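PDB 7CJ6: L-ribulose 3-epimerase, which epimerises ketoses at C3 with the help of manganese, acting most strongly on L-ribulose and also on D-ribulose, D-allulose and D-fructose. Local coordinates for residues Y39-L44 with P242-S247. Numbering follows the deposited sequence.
Sequences YIEIAL and PITFES. With MN (manganese (II) ion), chain C; PSJ (D-psicose), chain D.
Tyr39 reaches past the intervening strand 8-12 toward Pro242 and Thr244, on the inner side of the barrel. Its CB points toward the 242-247 segment. A chi1 of 68° tucks CG over the backbone, flanked by N and C, and the ring is carried inward. On one side of the ring, Tyr39 CE1 lies 4.0 Å from Thr244 CB; on the other, CE2 skirts Pro242 CB. Pro242 approaches the ring obliquely. Tyr39 CZ packs 3.9 Å from Pro242 CB. At the tip, Tyr39 OH lies 3.3 Å from Pro242 CB. It also approaches the backbone of Ile243 and Thr244, but the angles there are poor for hydrogen bonding.

Glu41 adds a carboxylate beside Thr244, brought there by an extended chain with CG anti to N (chi1 -174°). Thr244 OG1 gives at most a weak, doubtful bond to Glu41 OE1 at 3.5 Å; the same proton could instead go, also weakly, to Phe245 O. Glu41 OE2 is hydrogen-bonded to Ser69, and OE1, whose place is less sure, to His211 and Tyr209. His211 also binds manganese, so Glu41 probably helps to position that ligand from the second shell. Glu246 OE2 binds the manganese directly at 2.0 Å, with Glu152, Asp185, His211 and D-psicose O2 and O3 completing the site. Ala43 CB borders the sugar at 3.4 Å from its O6.

Strands 39-43 and 242-245 belong to the closed eight-stranded parallel TIM barrel. They cross at -70°, with axes 8.1 Å apart. Strand 8-12 lies between them in the sheet order, while strands 65-72 and 207-212 are their other neighbours.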
loop_
_atom_site.group_PDB
_atom_site.type_symbol
_atom_site.label_atom_id
_atom_site.label_comp_id
_atom_site.label_asym_id
_atom_site.label_seq_id
_atom_site.Cartn_x
_atom_site.Cartn_y
_atom_site.Cartn_z
ATOM N N TYR A 39 -19.829 1.628 -19.868
ATOM C CA TYR A 39 -20.231 0.477 -19.026
ATOM C C TYR A 39 -20.106 0.830 -17.546
ATOM O O TYR A 39 -19.438 1.817 -17.177
ATOM C CB TYR A 39 -19.410 -0.767 -19.381
ATOM C CG TYR A 39 -17.944 -0.699 -19.029
ATOM C CD1 TYR A 39 -17.467 -1.205 -17.832
ATOM C CD2 TYR A 39 -17.028 -0.159 -19.909
ATOM C CE1 TYR A 39 -16.121 -1.149 -17.507
ATOM C CE2 TYR A 39 -15.682 -0.092 -19.600
ATOM C CZ TYR A 39 -15.223 -0.590 -18.397
ATOM O OH TYR A 39 -13.893 -0.524 -18.104
ATOM N N ILE A 40 -20.763 0.024 -16.715
ATOM C CA ILE A 40 -20.537 -0.006 -15.245
ATOM C C ILE A 40 -19.787 -1.302 -14.925
ATOM O O ILE A 40 -20.094 -2.337 -15.550
ATOM C CB ILE A 40 -21.864 0.117 -14.475
ATOM C CG1 ILE A 40 -21.631 0.114 -12.961
ATOM C CG2 ILE A 40 -22.838 -0.965 -14.914
ATOM C CD1 ILE A 40 -22.651 0.904 -12.178
ATOM N N GLU A 41 -18.806 -1.236 -14.023
ATOM C CA GLU A 41 -18.105 -2.436 -13.511
ATOM C C GLU A 41 -18.733 -2.813 -12.165
ATOM O O GLU A 41 -18.556 -2.062 -11.186
ATOM C CB GLU A 41 -16.608 -2.184 -13.384
ATOM C CG GLU A 41 -15.826 -3.426 -13.002
ATOM C CD GLU A 41 -14.346 -3.163 -12.809
ATOM O OE1 GLU A 41 -13.702 -2.674 -13.772
ATOM O OE2 GLU A 41 -13.848 -3.421 -11.701
ATOM N N ILE A 42 -19.476 -3.916 -12.141
ATOM C CA ILE A 42 -20.193 -4.394 -10.924
ATOM C C ILE A 42 -19.212 -5.242 -10.119
ATOM O O ILE A 42 -18.569 -6.122 -10.712
ATOM C CB ILE A 42 -21.479 -5.155 -11.300
ATOM C CG1 ILE A 42 -22.360 -4.303 -12.217
ATOM C CG2 ILE A 42 -22.222 -5.611 -10.044
ATOM C CD1 ILE A 42 -23.353 -5.086 -13.042
ATOM N N ALA A 43 -19.070 -4.926 -8.832
ATOM C CA ALA A 43 -18.236 -5.670 -7.863
ATOM C C ALA A 43 -19.060 -6.848 -7.333
ATOM O O ALA A 43 -20.051 -6.599 -6.631
ATOM C CB ALA A 43 -17.775 -4.740 -6.769
ATOM N N LEU A 44 -18.680 -8.072 -7.711
ATOM C CA LEU A 44 -19.443 -9.328 -7.467
ATOM C C LEU A 44 -18.761 -10.155 -6.373
ATOM O O LEU A 44 -18.558 -11.369 -6.602
ATOM C CB LEU A 44 -19.483 -10.151 -8.757
ATOM C CG LEU A 44 -20.487 -9.721 -9.823
ATOM C CD1 LEU A 44 -20.459 -10.706 -10.985
ATOM C CD2 LEU A 44 -21.894 -9.608 -9.242
ATOM N N PRO A 242 -11.271 -2.374 -22.070
ATOM C CA PRO A 242 -11.920 -1.630 -20.997
ATOM C C PRO A 242 -10.943 -0.760 -20.198
ATOM O O PRO A 242 -9.853 -1.211 -19.892
ATOM C CB PRO A 242 -12.506 -2.750 -20.124
ATOM C CG PRO A 242 -12.763 -3.868 -21.105
ATOM C CD PRO A 242 -11.565 -3.816 -22.026
ATOM N N ILE A 243 -11.363 0.469 -19.895
ATOM C CA ILE A 243 -10.689 1.373 -18.923
ATOM C C ILE A 243 -11.750 1.840 -17.927
ATOM O O ILE A 243 -12.589 2.666 -18.310
ATOM C CB ILE A 243 -10.010 2.555 -19.632
ATOM C CG1 ILE A 243 -9.006 2.069 -20.681
ATOM C CG2 ILE A 243 -9.371 3.477 -18.604
ATOM C CD1 ILE A 243 -8.429 3.163 -21.545
ATOM N N THR A 244 -11.758 1.301 -16.712
ATOM C CA THR A 244 -12.727 1.758 -15.682
ATOM C C THR A 244 -12.022 2.686 -14.691
ATOM O O THR A 244 -10.874 2.405 -14.273
ATOM C CB THR A 244 -13.527 0.608 -15.051
ATOM O OG1 THR A 244 -13.569 0.776 -13.637
ATOM C CG2 THR A 244 -13.002 -0.767 -15.383
ATOM N N PHE A 245 -12.691 3.800 -14.395
ATOM C CA PHE A 245 -12.359 4.708 -13.274
ATOM C C PHE A 245 -12.741 4.019 -11.962
ATOM O O PHE A 245 -13.885 3.554 -11.806
ATOM C CB PHE A 245 -13.096 6.035 -13.403
ATOM C CG PHE A 245 -12.969 6.900 -12.178
ATOM C CD1 PHE A 245 -11.719 7.192 -11.650
ATOM C CD2 PHE A 245 -14.091 7.416 -11.554
ATOM C CE1 PHE A 245 -11.595 7.998 -10.531
ATOM C CE2 PHE A 245 -13.966 8.214 -10.428
ATOM C CZ PHE A 245 -12.722 8.501 -9.916
ATOM N N GLU A 246 -11.792 3.983 -11.039
ATOM C CA GLU A 246 -11.936 3.319 -9.725
ATOM C C GLU A 246 -11.531 4.311 -8.634
ATOM O O GLU A 246 -10.423 4.883 -8.725
ATOM C CB GLU A 246 -11.087 2.053 -9.712
ATOM C CG GLU A 246 -11.228 1.266 -8.429
ATOM C CD GLU A 246 -10.705 -0.151 -8.538
ATOM O OE1 GLU A 246 -11.506 -1.078 -8.388
ATOM O OE2 GLU A 246 -9.499 -0.319 -8.775
ATOM N N SER A 247 -12.409 4.510 -7.651
ATOM C CA SER A 247 -12.214 5.475 -6.542
ATOM C C SER A 247 -12.996 5.006 -5.313
ATOM O O SER A 247 -14.121 4.477 -5.465
ATOM C CB SER A 247 -12.611 6.864 -6.963
ATOM O OG SER A 247 -12.392 7.793 -5.911
HETATM MN MN MN C . -8.511 -1.966 -9.400
HETATM C C1 PSJ D . -8.848 -3.522 -5.367
HETATM O O1 PSJ D . -7.807 -2.732 -4.785
HETATM C C2 PSJ D . -8.879 -3.249 -6.845
HETATM O O2 PSJ D . -8.100 -2.454 -7.289
HETATM C C3 PSJ D . -9.837 -3.989 -7.729
HETATM O O3 PSJ D . -10.469 -3.115 -8.661
HETATM C C4 PSJ D . -10.851 -4.651 -6.816
HETATM O O4 PSJ D . -10.162 -5.718 -6.174
HETATM C C5 PSJ D . -12.080 -5.201 -7.525
HETATM O O5 PSJ D . -12.023 -4.874 -8.921
HETATM C C6 PSJ D . -13.355 -4.636 -6.897
HETATM O O6 PSJ D . -14.518 -5.307 -7.411
#